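Local coordinates for protein beta-N-acetylglucosaminidase (Thermotoga maritima, PDB 3WO8) that probably hydrolyses terminal non-reducing N-acetyl-D-hexosamine residues of N-acetyl-beta-D-hexosaminides, as a TIM-barrel glycosidase of glycosyl hydrolase family 3, at residues V126-S131 / L203-V208; D250-S255 / I317-K322; V358-P363 / Q380-V385. All coordinates share one frame; numbering follows the deposited sequence.

Contact 1. Residues V126-S131 / L203-V208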
ATOM      1  N   VAL B 126     -15.597  14.053   4.641  1.00 35.86           N
ATOM      2  CA  VAL B 126     -15.787  15.368   5.105  1.00 36.23           C
ATOM      3  C   VAL B 126     -16.902  15.929   4.240  1.00 38.71           C
ATOM      4  O   VAL B 126     -16.745  16.044   3.022  1.00 43.83           O
ATOM      5  CB  VAL B 126     -14.484  16.185   4.933  1.00 35.18           C
ATOM      6  CG1 VAL B 126     -14.748  17.698   4.909  1.00 31.58           C
ATOM      7  CG2 VAL B 126     -13.450  15.794   6.025  1.00 34.58           C
ATOM      8  N   LEU B 127     -18.013  16.268   4.884  1.00 39.11           N
ATOM      9  CA  LEU B 127     -19.107  17.032   4.264  1.00 41.51           C
ATOM     10  C   LEU B 127     -19.075  18.516   4.570  1.00 43.90           C
ATOM     11  O   LEU B 127     -20.036  19.217   4.262  1.00 49.10           O
ATOM     12  CB  LEU B 127     -20.453  16.486   4.709  1.00 39.39           C
ATOM     13  CG  LEU B 127     -20.610  14.992   4.464  1.00 40.96           C
ATOM     14  CD1 LEU B 127     -22.052  14.565   4.693  1.00 42.89           C
ATOM     15  CD2 LEU B 127     -20.176  14.605   3.072  1.00 40.99           C
ATOM     16  N   ASP B 128     -17.988  19.006   5.161  1.00 42.93           N
ATOM     17  CA  ASP B 128     -17.844  20.431   5.448  1.00 41.40           C
ATOM     18  C   ASP B 128     -17.703  21.256   4.189  1.00 46.19           C
ATOM     19  O   ASP B 128     -17.122  20.814   3.203  1.00 48.91           O
ATOM     20  CB  ASP B 128     -16.671  20.681   6.359  1.00 40.17           C
ATOM     21  CG  ASP B 128     -16.804  19.952   7.671  1.00 43.38           C
ATOM     22  OD1 ASP B 128     -17.936  19.864   8.186  1.00 41.21           O
ATOM     23  OD2 ASP B 128     -15.782  19.448   8.202  1.00 49.53           O
ATOM     24  N   LEU B 129     -18.270  22.455   4.218  1.00 50.67           N
ATOM     25  CA  LEU B 129     -18.263  23.297   3.036  1.00 53.32           C
ATOM     26  C   LEU B 129     -16.956  24.075   2.972  1.00 57.65           C
ATOM     27  O   LEU B 129     -16.330  24.335   4.013  1.00 54.70           O
ATOM     28  CB  LEU B 129     -19.455  24.263   3.051  1.00 52.23           C
ATOM     29  CG  LEU B 129     -20.839  23.605   3.086  1.00 56.66           C
ATOM     30  CD1 LEU B 129     -21.925  24.657   2.959  1.00 61.33           C
ATOM     31  CD2 LEU B 129     -21.041  22.587   1.978  1.00 59.33           C
ATOM     32  N   LEU B 130     -16.555  24.434   1.750  1.00 59.51           N
ATOM     33  CA  LEU B 130     -15.448  25.359   1.519  1.00 63.87           C
ATOM     34  C   LEU B 130     -15.981  26.784   1.576  1.00 69.47           C
ATOM     35  O   LEU B 130     -16.929  27.108   0.861  1.00 64.73           O
ATOM     36  CB  LEU B 130     -14.837  25.098   0.142  1.00 68.72           C
ATOM     37  CG  LEU B 130     -13.961  26.163  -0.538  1.00 70.89           C
ATOM     38  CD1 LEU B 130     -12.529  26.038  -0.078  1.00 72.84           C
ATOM     39  CD2 LEU B 130     -14.000  26.023  -2.051  1.00 74.18           C
ATOM     40  N   SER B 131     -15.362  27.622   2.413  1.00 80.32           N
ATOM     41  CA  SER B 131     -15.728  29.045   2.551  1.00 82.75           C
ATOM     42  C   SER B 131     -14.614  29.855   3.217  1.00 83.15           C
ATOM     43  O   SER B 131     -14.509  31.067   3.020  1.00 85.92           O
ATOM     44  CB  SER B 131     -17.035  29.202   3.351  1.00 84.92           C
ATOM     45  OG  SER B 131     -17.098  28.334   4.480  1.00 75.89           O
ATOM     46  N   LEU B 203     -27.250  20.734   4.280  1.00 42.11           N
ATOM     47  CA  LEU B 203     -27.783  20.126   3.076  1.00 45.73           C
ATOM     48  C   LEU B 203     -27.164  18.740   2.865  1.00 47.26           C
ATOM     49  O   LEU B 203     -27.901  17.748   2.896  1.00 48.61           O
ATOM     50  CB  LEU B 203     -27.679  21.041   1.832  1.00 44.50           C
ATOM     51  CG  LEU B 203     -28.270  20.389   0.577  1.00 46.81           C
ATOM     52  CD1 LEU B 203     -29.641  19.826   0.866  1.00 50.18           C
ATOM     53  CD2 LEU B 203     -28.389  21.345  -0.602  1.00 51.58           C
ATOM     54  N   PRO B 204     -25.817  18.649   2.762  1.00 47.52           N
ATOM     55  CA  PRO B 204     -25.179  17.345   2.598  1.00 47.46           C
ATOM     56  C   PRO B 204     -25.474  16.332   3.700  1.00 44.73           C
ATOM     57  O   PRO B 204     -25.560  15.145   3.433  1.00 49.55           O
ATOM     58  CB  PRO B 204     -23.675  17.683   2.617  1.00 50.10           C
ATOM     59  CG  PRO B 204     -23.579  19.146   2.359  1.00 48.46           C
ATOM     60  CD  PRO B 204     -24.801  19.686   3.037  1.00 50.39           C
ATOM     61  N   PHE B 205     -25.599  16.782   4.935  1.00 48.70           N
ATOM     62  CA  PHE B 205     -25.831  15.854   6.066  1.00 49.26           C
ATOM     63  C   PHE B 205     -27.224  15.245   5.949  1.00 50.34           C
ATOM     64  O   PHE B 205     -27.440  14.075   6.289  1.00 48.11           O
ATOM     65  CB  PHE B 205     -25.594  16.555   7.432  1.00 47.92           C
ATOM     66  CG  PHE B 205     -24.138  16.907   7.680  1.00 47.00           C
ATOM     67  CD1 PHE B 205     -23.600  18.099   7.214  1.00 45.65           C
ATOM     68  CD2 PHE B 205     -23.289  16.012   8.309  1.00 46.32           C
ATOM     69  CE1 PHE B 205     -22.257  18.395   7.402  1.00 44.81           C
ATOM     70  CE2 PHE B 205     -21.956  16.312   8.514  1.00 43.51           C
ATOM     71  CZ  PHE B 205     -21.434  17.500   8.051  1.00 43.35           C
ATOM     72  N   ARG B 206     -28.145  16.036   5.410  1.00 48.91           N
ATOM     73  CA  ARG B 206     -29.520  15.604   5.231  1.00 49.84           C
ATOM     74  C   ARG B 206     -29.566  14.603   4.127  1.00 45.94           C
ATOM     75  O   ARG B 206     -30.177  13.554   4.268  1.00 45.74           O
ATOM     76  CB  ARG B 206     -30.430  16.784   4.846  1.00 52.95           C
ATOM     77  CG  ARG B 206     -30.284  18.003   5.735  1.00 52.07           C
ATOM     78  CD  ARG B 206     -31.497  18.874   5.762  1.00 50.27           C
ATOM     79  NE  ARG B 206     -31.431  20.056   4.901  1.00 50.45           N
ATOM     80  CZ  ARG B 206     -32.294  20.329   3.928  1.00 48.20           C
ATOM     81  NH1 ARG B 206     -33.264  19.486   3.657  1.00 50.55           N
ATOM     82  NH2 ARG B 206     -32.196  21.449   3.223  1.00 50.03           N
ATOM     83  N   LYS B 207     -28.944  14.950   3.008  1.00 50.54           N
ATOM     84  CA  LYS B 207     -28.979  14.086   1.827  1.00 57.24           C
ATOM     85  C   LYS B 207     -28.368  12.719   2.121  1.00 52.81           C
ATOM     86  O   LYS B 207     -29.033  11.698   1.891  1.00 51.98           O
ATOM     87  CB  LYS B 207     -28.380  14.759   0.585  1.00 61.84           C
ATOM     88  CG  LYS B 207     -29.432  15.446  -0.297  1.00 72.35           C
ATOM     89  CD  LYS B 207     -30.416  16.366   0.465  1.00 76.94           C
ATOM     90  CE  LYS B 207     -31.672  16.769  -0.346  1.00 75.02           C
ATOM     91  NZ  LYS B 207     -32.945  16.278   0.251  1.00 66.72           N
ATOM     92  N   VAL B 208     -27.163  12.677   2.687  1.00 44.88           N
ATOM     93  CA  VAL B 208     -26.566  11.370   3.012  1.00 44.89           C
ATOM     94  C   VAL B 208     -27.407  10.613   4.015  1.00 44.97           C
ATOM     95  O   VAL B 208     -27.597   9.395   3.889  1.00 44.77           O
ATOM     96  CB  VAL B 208     -25.116  11.471   3.557  1.00 43.41           C
ATOM     97  CG1 VAL B 208     -24.573  10.098   3.980  1.00 42.30           C
ATOM     98  CG2 VAL B 208     -24.205  12.085   2.515  1.00 42.02           C
TER
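L127 and P204 mark where the two backbones come closest, 6.3 Å from CA to CA: an irregular loop, 126-131, passes the first turn of helix 203-211. L127 is the main intruder. Its CB sits over one face of the F205 ring, off-centre toward the rim, in a CH-pi contact 4.0 Å from the ring centroid and 26° off the ring normal. The same CB meets P204 CB at 4.0 Å, which wedges L127 between the proline and the phenyl ring. With CG turned beside the backbone N (chi1 -54°), the branch carries CD1 on past P204 O to V208 CG2, 3.9 Å away. L129 adds a looser touch, CD2 to P204 CG at 4.3 Å.

D128 OD1 lies near the plane of the F205 ring, at its edge, 4.2 Å from F205 CZ, but the carboxylate's real partners are elsewhere: OD2 bonds to H172 ND1 and OD1 to H176 N. F205 makes a T-shaped (edge-to-face) pair with F173. The packing thus sets the loop on helix 203-211, while the D128 bonds and the F205-F173 pair tie both to KHFPGHG, the sequence starting at K171 that is characteristic of family 3 beta-N-acetylglucosaminidases.

Contact 2. Residues D250-S255 / I317-K322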
ATOM      1  N   ASP B 250     -31.166   7.986  13.826  1.00 43.36           N
ATOM      2  CA  ASP B 250     -31.078   7.261  15.110  1.00 50.67           C
ATOM      3  C   ASP B 250     -29.883   6.322  15.203  1.00 50.53           C
ATOM      4  O   ASP B 250     -29.809   5.476  16.107  1.00 43.87           O
ATOM      5  CB  ASP B 250     -32.364   6.487  15.408  1.00 61.48           C
ATOM      6  CG  ASP B 250     -32.604   5.364  14.440  1.00 66.40           C
ATOM      7  OD1 ASP B 250     -32.094   5.457  13.312  1.00 73.21           O
ATOM      8  OD2 ASP B 250     -33.317   4.404  14.802  1.00 73.39           O
ATOM      9  N   GLY B 251     -28.934   6.513  14.282  1.00 53.38           N
ATOM     10  CA  GLY B 251     -27.699   5.720  14.239  1.00 49.57           C
ATOM     11  C   GLY B 251     -26.588   6.295  15.093  1.00 45.76           C
ATOM     12  O   GLY B 251     -26.838   7.058  15.992  1.00 46.91           O
ATOM     13  N   LEU B 252     -25.351   5.953  14.759  1.00 49.79           N
ATOM     14  CA  LEU B 252     -24.162   6.237  15.581  1.00 47.59           C
ATOM     15  C   LEU B 252     -23.692   7.678  15.517  1.00 44.40           C
ATOM     16  O   LEU B 252     -23.462   8.235  14.457  1.00 50.16           O
ATOM     17  CB  LEU B 252     -23.030   5.329  15.155  1.00 47.88           C
ATOM     18  CG  LEU B 252     -21.970   5.030  16.189  1.00 50.86           C
ATOM     19  CD1 LEU B 252     -22.573   4.443  17.446  1.00 52.62           C
ATOM     20  CD2 LEU B 252     -20.996   4.014  15.621  1.00 52.34           C
ATOM     21  N   VAL B 253     -23.617   8.298  16.676  1.00 46.14           N
ATOM     22  CA  VAL B 253     -23.098   9.630  16.785  1.00 44.72           C
ATOM     23  C   VAL B 253     -21.832   9.543  17.615  1.00 47.34           C
ATOM     24  O   VAL B 253     -21.807   8.991  18.759  1.00 41.40           O
ATOM     25  CB  VAL B 253     -24.095  10.593  17.419  1.00 45.82           C
ATOM     26  CG1 VAL B 253     -23.381  11.886  17.793  1.00 44.42           C
ATOM     27  CG2 VAL B 253     -25.222  10.884  16.433  1.00 46.74           C
ATOM     28  N   ILE B 254     -20.772  10.079  17.027  1.00 45.27           N
ATOM     29  CA  ILE B 254     -19.485   9.982  17.650  1.00 47.85           C
ATOM     30  C   ILE B 254     -18.981  11.381  17.837  1.00 43.80           C
ATOM     31  O   ILE B 254     -19.230  12.264  17.009  1.00 43.38           O
ATOM     32  CB  ILE B 254     -18.501   9.121  16.835  1.00 54.85           C
ATOM     33  CG1 ILE B 254     -17.279   8.814  17.697  1.00 59.03           C
ATOM     34  CG2 ILE B 254     -18.095   9.815  15.523  1.00 56.46           C
ATOM     35  CD1 ILE B 254     -16.220   7.978  17.010  1.00 66.43           C
ATOM     36  N   SER B 255     -18.298  11.580  18.956  1.00 43.56           N
ATOM     37  CA  SER B 255     -17.670  12.871  19.246  1.00 48.76           C
ATOM     38  C   SER B 255     -16.411  13.082  18.399  1.00 44.68           C
ATOM     39  O   SER B 255     -15.741  12.115  18.042  1.00 42.26           O
ATOM     40  CB  SER B 255     -17.302  12.939  20.728  1.00 48.74           C
ATOM     41  OG  SER B 255     -16.086  12.257  20.996  1.00 47.59           O
ATOM     42  N   ILE B 317     -25.467   2.067  24.123  1.00 52.61           N
ATOM     43  CA  ILE B 317     -24.865   0.737  24.057  1.00 52.65           C
ATOM     44  C   ILE B 317     -25.518  -0.139  22.987  1.00 53.33           C
ATOM     45  O   ILE B 317     -24.861  -0.957  22.359  1.00 54.20           O
ATOM     46  CB  ILE B 317     -24.843   0.033  25.414  1.00 48.36           C
ATOM     47  CG1 ILE B 317     -23.823   0.717  26.325  1.00 52.45           C
ATOM     48  CG2 ILE B 317     -24.434  -1.418  25.249  1.00 49.05           C
ATOM     49  CD1 ILE B 317     -24.003   0.415  27.793  1.00 55.13           C
ATOM     50  N   ARG B 318     -26.801   0.056  22.768  1.00 53.69           N
ATOM     51  CA  ARG B 318     -27.523  -0.753  21.812  1.00 60.83           C
ATOM     52  C   ARG B 318     -27.219  -0.294  20.390  1.00 51.18           C
ATOM     53  O   ARG B 318     -26.900  -1.118  19.542  1.00 50.20           O
ATOM     54  CB  ARG B 318     -29.035  -0.716  22.099  1.00 72.69           C
ATOM     55  CG  ARG B 318     -29.720  -2.080  22.024  1.00 86.53           C
ATOM     56  CD  ARG B 318     -31.093  -2.066  22.696  1.00 94.90           C
ATOM     57  NE  ARG B 318     -31.011  -1.877  24.155  1.00 96.71           N
ATOM     58  CZ  ARG B 318     -31.407  -0.792  24.842  1.00 96.95           C
ATOM     59  NH1 ARG B 318     -31.942   0.282  24.242  1.00 85.28           N
ATOM     60  NH2 ARG B 318     -31.260  -0.783  26.169  1.00 99.60           N
ATOM     61  N   THR B 319     -27.302   1.008  20.139  1.00 47.82           N
ATOM     62  CA  THR B 319     -26.921   1.592  18.836  1.00 48.77           C
ATOM     63  C   THR B 319     -25.519   1.136  18.369  1.00 47.60           C
ATOM     64  O   THR B 319     -25.298   0.770  17.218  1.00 45.01           O
ATOM     65  CB  THR B 319     -26.949   3.128  18.907  1.00 46.75           C
ATOM     66  OG1 THR B 319     -28.253   3.564  19.291  1.00 46.03           O
ATOM     67  CG2 THR B 319     -26.631   3.750  17.566  1.00 47.28           C
ATOM     68  N   VAL B 320     -24.581   1.163  19.296  1.00 49.04           N
ATOM     69  CA  VAL B 320     -23.231   0.688  19.045  1.00 50.67           C
ATOM     70  C   VAL B 320     -23.219  -0.800  18.717  1.00 48.66           C
ATOM     71  O   VAL B 320     -22.528  -1.208  17.800  1.00 56.49           O
ATOM     72  CB  VAL B 320     -22.283   1.037  20.219  1.00 47.30           C
ATOM     73  CG1 VAL B 320     -20.976   0.267  20.132  1.00 49.46           C
ATOM     74  CG2 VAL B 320     -21.977   2.522  20.186  1.00 45.76           C
ATOM     75  N   GLU B 321     -23.990  -1.603  19.432  1.00 47.73           N
ATOM     76  CA  GLU B 321     -24.008  -3.045  19.149  1.00 50.13           C
ATOM     77  C   GLU B 321     -24.681  -3.405  17.819  1.00 47.90           C
ATOM     78  O   GLU B 321     -24.359  -4.430  17.208  1.00 46.62           O
ATOM     79  CB  GLU B 321     -24.650  -3.796  20.292  1.00 50.77           C
ATOM     80  CG  GLU B 321     -23.775  -3.778  21.537  1.00 55.00           C
ATOM     81  CD  GLU B 321     -24.478  -4.346  22.749  1.00 54.36           C
ATOM     82  OE1 GLU B 321     -25.711  -4.194  22.813  1.00 52.22           O
ATOM     83  OE2 GLU B 321     -23.798  -4.942  23.618  1.00 53.91           O
ATOM     84  N   LYS B 322     -25.591  -2.537  17.397  1.00 47.21           N
ATOM     85  CA  LYS B 322     -26.263  -2.643  16.134  1.00 52.16           C
ATOM     86  C   LYS B 322     -25.243  -2.493  15.010  1.00 52.08           C
ATOM     87  O   LYS B 322     -25.198  -3.268  14.062  1.00 52.07           O
ATOM     88  CB  LYS B 322     -27.334  -1.536  16.022  1.00 55.30           C
ATOM     89  CG  LYS B 322     -28.304  -1.729  14.857  1.00 62.59           C
ATOM     90  CD  LYS B 322     -29.510  -0.787  14.935  1.00 71.62           C
ATOM     91  CE  LYS B 322     -29.399   0.450  14.035  1.00 78.80           C
ATOM     92  NZ  LYS B 322     -30.363   0.439  12.900  1.00 77.21           N
TER
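T319 lays its methyl CG2 against the peptide of G251, 3.5 Å from G251 C and 3.7 Å from G251 O. This is where the backbones lie nearest, G251 CA to T319 CA being 6.2 Å, and the methyl simply rests on the main chain. It is anti to T319's own backbone N, while OG1 lies beside that N (chi1 -58°) and turns back along the helix to bond the carbonyl of R315, one turn earlier. The hydroxyl is therefore satisfied within its own helix, and the threonine presents carbon to the neighbouring segment.

L252 supplies the other half of the contact. Its CG points away from the backbone N (chi1 -155°), and the second torsion, 56°, swings CD1 toward the helix, where it meets V320 CG2 at 3.4 Å, a tight fit for two methyls. The same CD1 lies 4.1 Å from T319 CG2, so it bridges two successive helical residues. M283, on the next strand, touches both L252 and V320 and extends this apolar patch.

At the solvent side, K322 NZ stays 5.3 Å from D250 OD2, too far for a salt bridge; opposite charges at that range could give at most a modest attraction. G251 O has its own partner in R244 NH1.

V320 also packs on K18 and T41, just ahead of strands 20-24 and 42-45, and L252 lies at the N-terminal side of strand 253-257. Helix 310-326 therefore lies against the N-terminal ends of several barrel strands: an outer helix packed at the foot of a TIM barrel, the end away from the C-terminal strand ends where such enzymes carry their active sites.

Contact 3. Residues V358-P363 / Q380-V385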
ATOM      1  N   VAL B 358      20.959  -6.074  25.110  1.00 47.39           N
ATOM      2  CA  VAL B 358      21.365  -7.052  24.130  1.00 45.37           C
ATOM      3  C   VAL B 358      22.355  -6.413  23.227  1.00 38.40           C
ATOM      4  O   VAL B 358      22.243  -5.251  22.927  1.00 33.46           O
ATOM      5  CB  VAL B 358      20.235  -7.492  23.227  1.00 44.22           C
ATOM      6  CG1 VAL B 358      19.595  -8.698  23.813  1.00 49.21           C
ATOM      7  CG2 VAL B 358      19.224  -6.372  23.029  1.00 49.25           C
ATOM      8  N   THR B 359      23.294  -7.190  22.746  1.00 34.34           N
ATOM      9  CA  THR B 359      24.041  -6.713  21.625  1.00 36.33           C
ATOM     10  C   THR B 359      23.585  -7.508  20.395  1.00 33.95           C
ATOM     11  O   THR B 359      23.356  -8.697  20.467  1.00 30.92           O
ATOM     12  CB  THR B 359      25.577  -6.653  21.889  1.00 38.99           C
ATOM     13  OG1 THR B 359      26.276  -7.640  21.158  1.00 40.29           O
ATOM     14  CG2 THR B 359      25.897  -6.749  23.362  1.00 39.67           C
ATOM     15  N   LEU B 360      23.397  -6.809  19.286  1.00 33.96           N
ATOM     16  CA  LEU B 360      22.821  -7.382  18.085  1.00 34.95           C
ATOM     17  C   LEU B 360      23.880  -7.495  17.029  1.00 36.19           C
ATOM     18  O   LEU B 360      24.545  -6.504  16.717  1.00 38.88           O
ATOM     19  CB  LEU B 360      21.733  -6.469  17.556  1.00 34.07           C
ATOM     20  CG  LEU B 360      20.686  -6.025  18.565  1.00 33.35           C
ATOM     21  CD1 LEU B 360      19.630  -5.160  17.880  1.00 34.80           C
ATOM     22  CD2 LEU B 360      20.037  -7.242  19.132  1.00 31.18           C
ATOM     23  N   LEU B 361      24.060  -8.688  16.489  1.00 35.72           N
ATOM     24  CA  LEU B 361      24.941  -8.819  15.350  1.00 40.85           C
ATOM     25  C   LEU B 361      24.044  -8.920  14.162  1.00 42.51           C
ATOM     26  O   LEU B 361      23.252  -9.833  14.078  1.00 47.19           O
ATOM     27  CB  LEU B 361      25.798 -10.051  15.476  1.00 43.24           C
ATOM     28  CG  LEU B 361      26.774  -9.825  16.614  1.00 44.67           C
ATOM     29  CD1 LEU B 361      27.141 -11.139  17.254  1.00 46.67           C
ATOM     30  CD2 LEU B 361      27.988  -9.101  16.098  1.00 42.62           C
ATOM     31  N   VAL B 362      24.126  -7.942  13.275  1.00 40.81           N
ATOM     32  CA  VAL B 362      23.170  -7.824  12.212  1.00 37.04           C
ATOM     33  C   VAL B 362      23.941  -7.744  10.923  1.00 37.24           C
ATOM     34  O   VAL B 362      24.786  -6.884  10.779  1.00 39.80           O
ATOM     35  CB  VAL B 362      22.339  -6.556  12.378  1.00 35.16           C
ATOM     36  CG1 VAL B 362      21.504  -6.284  11.124  1.00 34.91           C
ATOM     37  CG2 VAL B 362      21.469  -6.663  13.609  1.00 33.40           C
ATOM     38  N   PRO B 363      23.638  -8.616   9.965  1.00 36.71           N
ATOM     39  CA  PRO B 363      24.375  -8.572   8.707  1.00 38.62           C
ATOM     40  C   PRO B 363      24.160  -7.294   7.917  1.00 41.55           C
ATOM     41  O   PRO B 363      23.087  -6.719   7.937  1.00 43.67           O
ATOM     42  CB  PRO B 363      23.826  -9.760   7.917  1.00 38.44           C
ATOM     43  CG  PRO B 363      22.858 -10.456   8.792  1.00 37.39           C
ATOM     44  CD  PRO B 363      22.518  -9.556   9.932  1.00 37.45           C
ATOM     45  N   GLN B 380      16.211  -2.894   9.675  1.00 32.99           N
ATOM     46  CA  GLN B 380      15.052  -2.666  10.539  1.00 35.84           C
ATOM     47  C   GLN B 380      15.078  -3.419  11.895  1.00 36.79           C
ATOM     48  O   GLN B 380      14.289  -3.129  12.806  1.00 33.45           O
ATOM     49  CB  GLN B 380      13.808  -3.023   9.757  1.00 36.57           C
ATOM     50  CG  GLN B 380      12.734  -1.964   9.815  1.00 42.17           C
ATOM     51  CD  GLN B 380      11.593  -2.409   8.955  1.00 46.05           C
ATOM     52  OE1 GLN B 380      11.811  -2.729   7.762  1.00 43.77           O
ATOM     53  NE2 GLN B 380      10.375  -2.502   9.544  1.00 45.12           N
ATOM     54  N   ILE B 381      16.008  -4.359  12.028  1.00 37.05           N
ATOM     55  CA  ILE B 381      16.069  -5.220  13.191  1.00 36.06           C
ATOM     56  C   ILE B 381      16.313  -4.467  14.496  1.00 38.74           C
ATOM     57  O   ILE B 381      15.715  -4.809  15.517  1.00 42.69           O
ATOM     58  CB  ILE B 381      17.119  -6.307  12.972  1.00 36.32           C
ATOM     59  CG1 ILE B 381      16.599  -7.263  11.906  1.00 35.56           C
ATOM     60  CG2 ILE B 381      17.409  -7.050  14.267  1.00 37.72           C
ATOM     61  CD1 ILE B 381      17.574  -8.325  11.477  1.00 36.18           C
ATOM     62  N   PRO B 382      17.172  -3.428  14.496  1.00 37.80           N
ATOM     63  CA  PRO B 382      17.359  -2.826  15.819  1.00 35.84           C
ATOM     64  C   PRO B 382      16.141  -2.106  16.356  1.00 34.55           C
ATOM     65  O   PRO B 382      15.853  -2.214  17.542  1.00 34.78           O
ATOM     66  CB  PRO B 382      18.515  -1.874  15.608  1.00 36.28           C
ATOM     67  CG  PRO B 382      19.293  -2.483  14.515  1.00 36.81           C
ATOM     68  CD  PRO B 382      18.236  -3.021  13.571  1.00 36.83           C
ATOM     69  N   GLU B 383      15.395  -1.422  15.503  1.00 36.94           N
ATOM     70  CA  GLU B 383      14.123  -0.780  15.981  1.00 38.14           C
ATOM     71  C   GLU B 383      13.122  -1.828  16.514  1.00 37.37           C
ATOM     72  O   GLU B 383      12.358  -1.543  17.433  1.00 34.67           O
ATOM     73  CB  GLU B 383      13.486   0.168  14.943  1.00 38.64           C
ATOM     74  CG  GLU B 383      12.186  -0.269  14.295  1.00 49.67           C
ATOM     75  CD  GLU B 383      10.936   0.095  15.126  1.00 52.49           C
ATOM     76  OE1 GLU B 383      10.850   1.176  15.746  1.00 49.62           O
ATOM     77  OE2 GLU B 383       9.995  -0.713  15.141  1.00 59.25           O
ATOM     78  N   ILE B 384      13.169  -3.041  15.964  1.00 34.23           N
ATOM     79  CA  ILE B 384      12.265  -4.099  16.374  1.00 37.50           C
ATOM     80  C   ILE B 384      12.668  -4.575  17.760  1.00 38.67           C
ATOM     81  O   ILE B 384      11.880  -4.582  18.683  1.00 38.27           O
ATOM     82  CB  ILE B 384      12.287  -5.306  15.388  1.00 39.52           C
ATOM     83  CG1 ILE B 384      11.775  -4.902  13.990  1.00 38.42           C
ATOM     84  CG2 ILE B 384      11.439  -6.449  15.932  1.00 38.79           C
ATOM     85  CD1 ILE B 384      12.091  -5.925  12.919  1.00 37.17           C
ATOM     86  N   VAL B 385      13.933  -4.929  17.898  1.00 37.46           N
ATOM     87  CA  VAL B 385      14.443  -5.386  19.159  1.00 34.31           C
ATOM     88  C   VAL B 385      14.350  -4.301  20.224  1.00 34.98           C
ATOM     89  O   VAL B 385      14.173  -4.601  21.402  1.00 32.45           O
ATOM     90  CB  VAL B 385      15.875  -5.865  18.981  1.00 33.04           C
ATOM     91  CG1 VAL B 385      16.496  -6.166  20.325  1.00 32.06           C
ATOM     92  CG2 VAL B 385      15.902  -7.084  18.062  1.00 32.28           C
TER
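L360 leaves strand 357-363 with CB directed at helix 374-385; CB and CG form the stem, and the two methyls do the touching. With CG beside the backbone N (chi1 -50°) and the chain extended beyond it, CD1 arrives at the helix surface, 3.9 Å from P382 CA and 4.0 Å from V385 CB, with P382 CB just behind. CD2, the other branch, turns to V385 CG1 at 3.9 Å. L360 and V385 thus meet tip to tip: CD1 sits between P382 and V385, and both leucine methyls touch V385.

Its neighbours on the same strand face continue the pattern. V358 CG2 crosses to V385 CG1, 3.8 Å away, so that one valine methyl is shared by V358 and L360. Two residues beyond L360, V362 CG2 meets I381 CG2 at 4.1 Å, the two side chains lying side by side and pointing in opposing directions. The strand and helix segments run nearly antiparallel, 154° between their directions, with axes 9.7 Å apart at closest. That is the first half of a beta-alpha-beta crossover, completed by strand 391-397 alongside. The same I381 and V385 also touch I465 and L469 of helix 462-471.

P382 has no N-H to give, the N of E383 makes no bond to the turn before either, and the helix is kinked here. Every touching group is aliphatic, so nothing directional fixes the helix on the sheet here: this interface relies on shape and the exclusion of water, while the carbonyls of V362 and P363 accept bonds from R396 of strand 391-397.

How the contacts relate
From the N terminus, contact 1 comes first, joining the loop after strand 121-122 to helix 203-211 and closing a loop with 71 residues between its segments. Contact 2 opens only afterwards and brings helix 310-326 back to the N-terminal end of strand 253-257 across 61 residues. Contact 3 is the most local, with 16 residues between strand and helix. All three are in series: none nests in or crosses another. Contacts 1 and 2, with centres about 21 Å apart, belong to the TIM-barrel domain; contact 3 lies in the C-terminal domain, its centre about 50 Å and 45 Å from theirs, across the centre of the chain.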